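Long-range contact in esterase (Capnocytophaga ochracea, PDB 4W9R), which is of unknown function but is probably an esterase of the alpha/beta-hydrolase fold: residues B[29-42]-B[111-125]. Residues are numbered along the deposited sequence; the frame is centred on the assembly and turned at random.
Sequences YTDRQAYPLIVVLN and YPIADLKGVIASEEA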
ATOM      1  N   TYR B  29     -22.987  -0.671  -8.875  1.00 97.90           N
ATOM      2  CA  TYR B  29     -22.873   0.559  -9.645  1.00100.40           C
ATOM      3  C   TYR B  29     -24.226   1.036 -10.154  1.00 97.52           C
ATOM      4  O   TYR B  29     -24.868   0.372 -10.968  1.00 93.13           O
ATOM      5  CB  TYR B  29     -21.910   0.378 -10.824  1.00102.80           C
ATOM      6  CG  TYR B  29     -21.924   1.541 -11.795  1.00102.17           C
ATOM      7  CD1 TYR B  29     -21.296   2.741 -11.484  1.00 95.03           C
ATOM      8  CD2 TYR B  29     -22.571   1.440 -13.021  1.00103.24           C
ATOM      9  CE1 TYR B  29     -21.312   3.805 -12.366  1.00 93.54           C
ATOM     10  CE2 TYR B  29     -22.592   2.500 -13.909  1.00 98.15           C
ATOM     11  CZ  TYR B  29     -21.961   3.679 -13.576  1.00 95.14           C
ATOM     12  OH  TYR B  29     -21.983   4.734 -14.458  1.00 96.41           O
ATOM     13  N   THR B  30     -24.647   2.194  -9.660  1.00 98.46           N
ATOM     14  CA  THR B  30     -25.859   2.846 -10.136  1.00100.36           C
ATOM     15  C   THR B  30     -25.540   4.285 -10.523  1.00 99.33           C
ATOM     16  O   THR B  30     -24.619   4.890  -9.975  1.00 93.96           O
ATOM     17  CB  THR B  30     -26.974   2.830  -9.074  1.00101.67           C
ATOM     18  OG1 THR B  30     -26.493   3.427  -7.863  1.00103.06           O
ATOM     19  CG2 THR B  30     -27.418   1.403  -8.786  1.00101.20           C
ATOM     20  N   ASP B  31     -26.302   4.831 -11.464  1.00104.18           N
ATOM     21  CA  ASP B  31     -26.097   6.207 -11.901  1.00104.32           C
ATOM     22  C   ASP B  31     -26.919   7.164 -11.041  1.00104.24           C
ATOM     23  O   ASP B  31     -26.930   8.373 -11.275  1.00 97.39           O
ATOM     24  CB  ASP B  31     -26.453   6.366 -13.382  1.00106.90           C
ATOM     25  CG  ASP B  31     -27.812   5.786 -13.723  1.00112.61           C
ATOM     26  OD1 ASP B  31     -28.281   4.890 -12.989  1.00118.36           O
ATOM     27  OD2 ASP B  31     -28.409   6.221 -14.730  1.00110.47           O
ATOM     28  N   ARG B  32     -27.603   6.609 -10.045  1.00109.64           N
ATOM     29  CA  ARG B  32     -28.395   7.397  -9.108  1.00107.73           C
ATOM     30  C   ARG B  32     -27.508   8.126  -8.101  1.00106.06           C
ATOM     31  O   ARG B  32     -27.967   9.019  -7.387  1.00109.57           O
ATOM     32  CB  ARG B  32     -29.398   6.504  -8.374  1.00 98.58           C
ATOM     33  N   GLN B  33     -26.238   7.739  -8.045  1.00 97.04           N
ATOM     34  CA  GLN B  33     -25.272   8.394  -7.170  1.00 89.43           C
ATOM     35  C   GLN B  33     -24.031   8.805  -7.955  1.00 75.25           C
ATOM     36  O   GLN B  33     -23.819   8.350  -9.078  1.00 71.18           O
ATOM     37  CB  GLN B  33     -24.883   7.484  -6.003  1.00 93.71           C
ATOM     38  CG  GLN B  33     -24.139   6.223  -6.411  1.00100.14           C
ATOM     39  CD  GLN B  33     -23.586   5.464  -5.220  1.00101.41           C
ATOM     40  OE1 GLN B  33     -23.590   5.962  -4.095  1.00 95.26           O
ATOM     41  NE2 GLN B  33     -23.105   4.249  -5.465  1.00102.30           N
ATOM     42  N   ALA B  34     -23.215   9.669  -7.361  1.00 65.21           N
ATOM     43  CA  ALA B  34     -22.028  10.186  -8.031  1.00 57.30           C
ATOM     44  C   ALA B  34     -20.744   9.640  -7.412  1.00 56.11           C
ATOM     45  O   ALA B  34     -20.695   9.352  -6.216  1.00 58.56           O
ATOM     46  CB  ALA B  34     -22.023  11.706  -7.998  1.00 51.57           C
ATOM     47  N   TYR B  35     -19.707   9.500  -8.232  1.00 46.92           N
ATOM     48  CA  TYR B  35     -18.428   8.992  -7.756  1.00 31.36           C
ATOM     49  C   TYR B  35     -17.302   9.978  -8.034  1.00 30.12           C
ATOM     50  O   TYR B  35     -17.267  10.605  -9.091  1.00 39.49           O
ATOM     51  CB  TYR B  35     -18.097   7.653  -8.421  1.00 31.28           C
ATOM     52  CG  TYR B  35     -19.206   6.626  -8.372  1.00 43.28           C
ATOM     53  CD1 TYR B  35     -19.325   5.754  -7.300  1.00 44.35           C
ATOM     54  CD2 TYR B  35     -20.123   6.518  -9.411  1.00 42.47           C
ATOM     55  CE1 TYR B  35     -20.333   4.810  -7.256  1.00 54.62           C
ATOM     56  CE2 TYR B  35     -21.133   5.577  -9.375  1.00 50.71           C
ATOM     57  CZ  TYR B  35     -21.235   4.725  -8.295  1.00 61.81           C
ATOM     58  OH  TYR B  35     -22.239   3.785  -8.252  1.00 70.15           O
ATOM     59  N   PRO B  36     -16.365  10.107  -7.084  1.00 24.28           N
ATOM     60  CA  PRO B  36     -15.154  10.896  -7.324  1.00 20.11           C
ATOM     61  C   PRO B  36     -14.245  10.182  -8.316  1.00 22.22           C
ATOM     62  O   PRO B  36     -14.198   8.952  -8.316  1.00 30.11           O
ATOM     63  CB  PRO B  36     -14.503  10.986  -5.939  1.00 20.30           C
ATOM     64  CG  PRO B  36     -15.600  10.667  -4.971  1.00 23.22           C
ATOM     65  CD  PRO B  36     -16.477   9.685  -5.679  1.00 25.78           C
ATOM     66  N   LEU B  37     -13.540  10.940  -9.148  1.00 24.18           N
ATOM     67  CA  LEU B  37     -12.676  10.356 -10.167  1.00 24.74           C
ATOM     68  C   LEU B  37     -11.204  10.460  -9.792  1.00 26.19           C
ATOM     69  O   LEU B  37     -10.730  11.521  -9.387  1.00 33.67           O
ATOM     70  CB  LEU B  37     -12.915  11.034 -11.518  1.00 25.09           C
ATOM     71  CG  LEU B  37     -11.972  10.654 -12.661  1.00 23.46           C
ATOM     72  CD1 LEU B  37     -12.055   9.166 -12.959  1.00 20.13           C
ATOM     73  CD2 LEU B  37     -12.285  11.470 -13.905  1.00 24.50           C
ATOM     74  N   ILE B  38     -10.484   9.351  -9.926  1.00 21.12           N
ATOM     75  CA  ILE B  38      -9.038   9.350  -9.733  1.00 27.56           C
ATOM     76  C   ILE B  38      -8.333   8.879 -10.999  1.00 25.62           C
ATOM     77  O   ILE B  38      -8.539   7.753 -11.452  1.00 22.62           O
ATOM     78  CB  ILE B  38      -8.614   8.456  -8.556  1.00 25.55           C
ATOM     79  CG1 ILE B  38      -9.172   9.005  -7.243  1.00 25.52           C
ATOM     80  CG2 ILE B  38      -7.100   8.360  -8.482  1.00 25.05           C
ATOM     81  CD1 ILE B  38      -8.764   8.202  -6.029  1.00 31.68           C
ATOM     82  N   VAL B  39      -7.507   9.749 -11.570  1.00 26.56           N
ATOM     83  CA  VAL B  39      -6.770   9.427 -12.787  1.00 24.61           C
ATOM     84  C   VAL B  39      -5.333   9.020 -12.465  1.00 24.41           C
ATOM     85  O   VAL B  39      -4.643   9.703 -11.708  1.00 34.55           O
ATOM     86  CB  VAL B  39      -6.763  10.618 -13.768  1.00 27.23           C
ATOM     87  CG1 VAL B  39      -5.959  10.286 -15.013  1.00 20.87           C
ATOM     88  CG2 VAL B  39      -8.188  11.006 -14.138  1.00 19.08           C
ATOM     89  N   VAL B  40      -4.889   7.903 -13.036  1.00 30.41           N
ATOM     90  CA  VAL B  40      -3.530   7.414 -12.821  1.00 22.68           C
ATOM     91  C   VAL B  40      -2.736   7.379 -14.127  1.00 25.78           C
ATOM     92  O   VAL B  40      -3.059   6.616 -15.037  1.00 32.90           O
ATOM     93  CB  VAL B  40      -3.534   6.009 -12.197  1.00 24.82           C
ATOM     94  CG1 VAL B  40      -2.111   5.543 -11.934  1.00 40.33           C
ATOM     95  CG2 VAL B  40      -4.347   6.003 -10.916  1.00 19.13           C
ATOM     96  N   LEU B  41      -1.703   8.212 -14.215  1.00 23.47           N
ATOM     97  CA  LEU B  41      -0.912   8.348 -15.439  1.00 33.18           C
ATOM     98  C   LEU B  41       0.117   7.232 -15.620  1.00 45.64           C
ATOM     99  O   LEU B  41       0.526   6.912 -16.736  1.00 58.59           O
ATOM    100  CB  LEU B  41      -0.206   9.702 -15.446  1.00 18.98           C
ATOM    101  CG  LEU B  41      -1.107  10.903 -15.165  1.00 25.08           C
ATOM    102  CD1 LEU B  41      -0.308  12.195 -15.209  1.00 27.48           C
ATOM    103  CD2 LEU B  41      -2.260  10.945 -16.154  1.00 28.72           C
ATOM    104  N   ASN B  42       0.540   6.668 -14.497  1.00 29.10           N
ATOM    105  CA  ASN B  42       1.599   5.666 -14.416  1.00 31.87           C
ATOM    106  C   ASN B  42       1.100   4.221 -14.435  1.00 38.07           C
ATOM    107  O   ASN B  42       1.855   3.295 -14.149  1.00 55.04           O
ATOM    108  CB  ASN B  42       2.463   5.925 -13.191  1.00 51.66           C
ATOM    109  CG  ASN B  42       3.390   7.107 -13.391  1.00 46.24           C
ATOM    110  OD1 ASN B  42       3.237   8.148 -12.755  1.00 45.18           O
ATOM    111  ND2 ASN B  42       4.347   6.958 -14.299  1.00 37.96           N
ATOM    112  N   TYR B 111     -20.005   8.418 -17.214  1.00 40.90           N
ATOM    113  CA  TYR B 111     -20.307   8.102 -15.819  1.00 30.38           C
ATOM    114  C   TYR B 111     -20.688   9.346 -15.018  1.00 33.37           C
ATOM    115  O   TYR B 111     -20.269  10.454 -15.350  1.00 41.67           O
ATOM    116  CB  TYR B 111     -19.109   7.419 -15.150  1.00 37.87           C
ATOM    117  CG  TYR B 111     -18.574   6.216 -15.891  1.00 47.21           C
ATOM    118  CD1 TYR B 111     -19.278   5.021 -15.919  1.00 46.96           C
ATOM    119  CD2 TYR B 111     -17.353   6.271 -16.550  1.00 51.06           C
ATOM    120  CE1 TYR B 111     -18.790   3.919 -16.593  1.00 49.98           C
ATOM    121  CE2 TYR B 111     -16.855   5.173 -17.225  1.00 54.68           C
ATOM    122  CZ  TYR B 111     -17.577   3.999 -17.242  1.00 49.92           C
ATOM    123  OH  TYR B 111     -17.087   2.903 -17.913  1.00 47.73           O
ATOM    124  N   PRO B 112     -21.480   9.161 -13.950  1.00 35.27           N
ATOM    125  CA  PRO B 112     -21.826  10.270 -13.054  1.00 40.22           C
ATOM    126  C   PRO B 112     -20.667  10.645 -12.135  1.00 40.98           C
ATOM    127  O   PRO B 112     -20.621  10.210 -10.984  1.00 42.73           O
ATOM    128  CB  PRO B 112     -23.008   9.716 -12.254  1.00 38.50           C
ATOM    129  CG  PRO B 112     -22.809   8.241 -12.268  1.00 34.90           C
ATOM    130  CD  PRO B 112     -22.199   7.924 -13.601  1.00 37.08           C
ATOM    131  N   ILE B 113     -19.732  11.436 -12.650  1.00 30.10           N
ATOM    132  CA  ILE B 113     -18.556  11.835 -11.884  1.00 27.84           C
ATOM    133  C   ILE B 113     -18.864  12.993 -10.940  1.00 25.25           C
ATOM    134  O   ILE B 113     -19.462  13.990 -11.341  1.00 34.09           O
ATOM    135  CB  ILE B 113     -17.392  12.237 -12.816  1.00 29.24           C
ATOM    136  CG1 ILE B 113     -17.056  11.094 -13.776  1.00 31.49           C
ATOM    137  CG2 ILE B 113     -16.168  12.636 -12.007  1.00 20.09           C
ATOM    138  CD1 ILE B 113     -16.745   9.783 -13.085  1.00 15.91           C
ATOM    139  N   ALA B 114     -18.444  12.858  -9.686  1.00 29.74           N
ATOM    140  CA  ALA B 114     -18.654  13.897  -8.684  1.00 30.82           C
ATOM    141  C   ALA B 114     -17.731  15.089  -8.919  1.00 35.50           C
ATOM    142  O   ALA B 114     -16.936  15.095  -9.857  1.00 42.90           O
ATOM    143  CB  ALA B 114     -18.443  13.334  -7.286  1.00 30.23           C
ATOM    144  N   ASP B 115     -17.835  16.092  -8.054  1.00 43.25           N
ATOM    145  CA  ASP B 115     -17.064  17.321  -8.211  1.00 50.26           C
ATOM    146  C   ASP B 115     -15.594  17.132  -7.855  1.00 52.91           C
ATOM    147  O   ASP B 115     -14.760  17.976  -8.180  1.00 57.51           O
ATOM    148  CB  ASP B 115     -17.664  18.441  -7.356  1.00 62.64           C
ATOM    149  CG  ASP B 115     -19.004  18.920  -7.881  1.00 80.70           C
ATOM    150  OD1 ASP B 115     -19.757  18.094  -8.441  1.00 94.38           O
ATOM    151  OD2 ASP B 115     -19.304  20.124  -7.735  1.00 81.27           O
ATOM    152  N   LEU B 116     -15.279  16.026  -7.188  1.00 50.71           N
ATOM    153  CA  LEU B 116     -13.900  15.734  -6.809  1.00 39.16           C
ATOM    154  C   LEU B 116     -13.205  14.849  -7.841  1.00 38.66           C
ATOM    155  O   LEU B 116     -13.585  13.696  -8.043  1.00 39.31           O
ATOM    156  CB  LEU B 116     -13.847  15.063  -5.437  1.00 31.59           C
ATOM    157  CG  LEU B 116     -12.444  14.665  -4.976  1.00 31.51           C
ATOM    158  CD1 LEU B 116     -11.551  15.893  -4.873  1.00 29.99           C
ATOM    159  CD2 LEU B 116     -12.494  13.921  -3.652  1.00 42.94           C
ATOM    160  N   LYS B 117     -12.183  15.399  -8.486  1.00 27.30           N
ATOM    161  CA  LYS B 117     -11.401  14.654  -9.466  1.00 26.79           C
ATOM    162  C   LYS B 117      -9.917  14.743  -9.127  1.00 28.94           C
ATOM    163  O   LYS B 117      -9.345  15.830  -9.113  1.00 29.50           O
ATOM    164  CB  LYS B 117     -11.660  15.185 -10.878  1.00 24.89           C
ATOM    165  CG  LYS B 117     -13.089  14.984 -11.366  1.00 24.40           C
ATOM    166  CD  LYS B 117     -13.365  15.762 -12.646  1.00 31.23           C
ATOM    167  CE  LYS B 117     -14.010  17.113 -12.358  1.00 45.14           C
ATOM    168  NZ  LYS B 117     -13.143  18.012 -11.544  1.00 54.33           N
ATOM    169  N   GLY B 118      -9.302  13.605  -8.824  1.00 22.65           N
ATOM    170  CA  GLY B 118      -7.889  13.584  -8.491  1.00 20.15           C
ATOM    171  C   GLY B 118      -6.979  13.053  -9.583  1.00 31.21           C
ATOM    172  O   GLY B 118      -7.438  12.466 -10.563  1.00 33.73           O
ATOM    173  N   VAL B 119      -5.677  13.245  -9.399  1.00 26.16           N
ATOM    174  CA  VAL B 119      -4.684  12.690 -10.311  1.00 21.42           C
ATOM    175  C   VAL B 119      -3.475  12.173  -9.531  1.00 30.65           C
ATOM    176  O   VAL B 119      -2.936  12.859  -8.662  1.00 26.68           O
ATOM    177  CB  VAL B 119      -4.232  13.730 -11.368  1.00 25.08           C
ATOM    178  CG1 VAL B 119      -3.714  15.002 -10.705  1.00 21.27           C
ATOM    179  CG2 VAL B 119      -3.179  13.133 -12.292  1.00 27.21           C
ATOM    180  N   ILE B 120      -3.063  10.948  -9.840  1.00 26.52           N
ATOM    181  CA  ILE B 120      -1.911  10.339  -9.189  1.00 17.87           C
ATOM    182  C   ILE B 120      -0.859   9.976 -10.227  1.00 27.12           C
ATOM    183  O   ILE B 120      -1.164   9.331 -11.231  1.00 30.64           O
ATOM    184  CB  ILE B 120      -2.303   9.076  -8.399  1.00 21.74           C
ATOM    185  CG1 ILE B 120      -3.367   9.408  -7.353  1.00 28.18           C
ATOM    186  CG2 ILE B 120      -1.080   8.459  -7.736  1.00 21.77           C
ATOM    187  CD1 ILE B 120      -3.803   8.214  -6.532  1.00 27.99           C
ATOM    188  N   ALA B 121       0.378  10.395  -9.985  1.00 17.59           N
ATOM    189  CA  ALA B 121       1.462  10.121 -10.917  1.00 23.07           C
ATOM    190  C   ALA B 121       2.803  10.012 -10.202  1.00 25.38           C
ATOM    191  O   ALA B 121       2.955  10.481  -9.073  1.00 32.90           O
ATOM    192  CB  ALA B 121       1.519  11.199 -11.986  1.00 19.66           C
ATOM    193  N   SER B 122       3.771   9.388 -10.865  1.00 17.85           N
ATOM    194  CA  SER B 122       5.104   9.230 -10.298  1.00 18.40           C
ATOM    195  C   SER B 122       6.195   9.592 -11.305  1.00 26.57           C
ATOM    196  O   SER B 122       5.946   9.637 -12.511  1.00 27.04           O
ATOM    197  CB  SER B 122       5.307   7.797  -9.797  1.00 20.25           C
ATOM    198  OG  SER B 122       5.307   6.871 -10.869  1.00 22.34           O
ATOM    199  N   GLU B 123       7.396   9.853 -10.790  1.00 18.50           N
ATOM    200  CA  GLU B 123       8.556  10.212 -11.611  1.00 21.19           C
ATOM    201  C   GLU B 123       8.286  11.441 -12.479  1.00 26.97           C
ATOM    202  O   GLU B 123       7.826  12.468 -11.981  1.00 34.14           O
ATOM    203  CB  GLU B 123       8.991   9.029 -12.480  1.00 25.37           C
ATOM    204  CG  GLU B 123       9.706   7.918 -11.712  1.00 25.20           C
ATOM    205  CD  GLU B 123       8.763   7.056 -10.891  1.00 40.37           C
ATOM    206  OE1 GLU B 123       7.810   6.495 -11.472  1.00 45.60           O
ATOM    207  OE2 GLU B 123       8.978   6.938  -9.665  1.00 37.01           O
ATOM    208  N   GLU B 124       8.575  11.337 -13.773  1.00 22.91           N
ATOM    209  CA  GLU B 124       8.392  12.462 -14.686  1.00 25.10           C
ATOM    210  C   GLU B 124       6.933  12.907 -14.742  1.00 26.77           C
ATOM    211  O   GLU B 124       6.639  14.101 -14.695  1.00 31.85           O
ATOM    212  CB  GLU B 124       8.885  12.109 -16.092  1.00 30.16           C
ATOM    213  CG  GLU B 124      10.397  11.970 -16.219  1.00 47.77           C
ATOM    214  CD  GLU B 124      10.904  10.617 -15.756  1.00 67.75           C
ATOM    215  OE1 GLU B 124      10.070   9.726 -15.486  1.00 69.57           O
ATOM    216  OE2 GLU B 124      12.138  10.444 -15.666  1.00 70.32           O
ATOM    217  N   ALA B 125       6.026  11.940 -14.839  1.00 22.81           N
ATOM    218  CA  ALA B 125       4.598  12.234 -14.845  1.00 26.08           C
ATOM    219  C   ALA B 125       4.170  12.863 -13.520  1.00 34.29           C
ATOM    220  O   ALA B 125       3.258  13.690 -13.481  1.00 24.58           O
ATOM    221  CB  ALA B 125       3.795  10.974 -15.120  1.00 16.04           C
TER
HETATM  222  O   HOH W   1       6.707   9.257 -15.308  1.00 30.26           O
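Leu37 N donates to Leu116 O and Leu37 O accepts from Gly118 N, and Val39 bonds likewise to Gly118 O and Ile120 N, lacing strands 35-40 and 116-122 in parallel. Tyr35 pairs with Ile113 but Leu37 with Lys117, a beta bulge that takes up the corner at Asp115; before it, Tyr35 N reaches the carbonyl O of Pro112 (3.0 Å), the residue at the centre of an inverse gamma turn, and Tyr35 O takes Ala114 N. Beta-branched isoleucine and valine favour extended backbone and, buried between neighbouring strands and helices, need no polar partner: Ile38 CG2, anti to its own N, meets Ile120 CD1 (3.8 Å), while Leu37 CB meets Ile113 CG2 on the other face. Beyond the strand, Leu41 CD1 lies against Ala121 CB (3.8 Å). At the poorly ordered N-terminal end, Tyr29 lies near Tyr111 and Pro112. The Tyr35 hydroxyl donates to Thr30 O (3.1 Å) and accepts from Gln33 NE2; a phenylalanine here would probably leave both without that partner and the 30-33 loop freer to move. Main-chain bonds thus set the register of two central strands and aliphatic side chains fill both faces, while the Tyr35 hydroxyl ties down its own preceding loop.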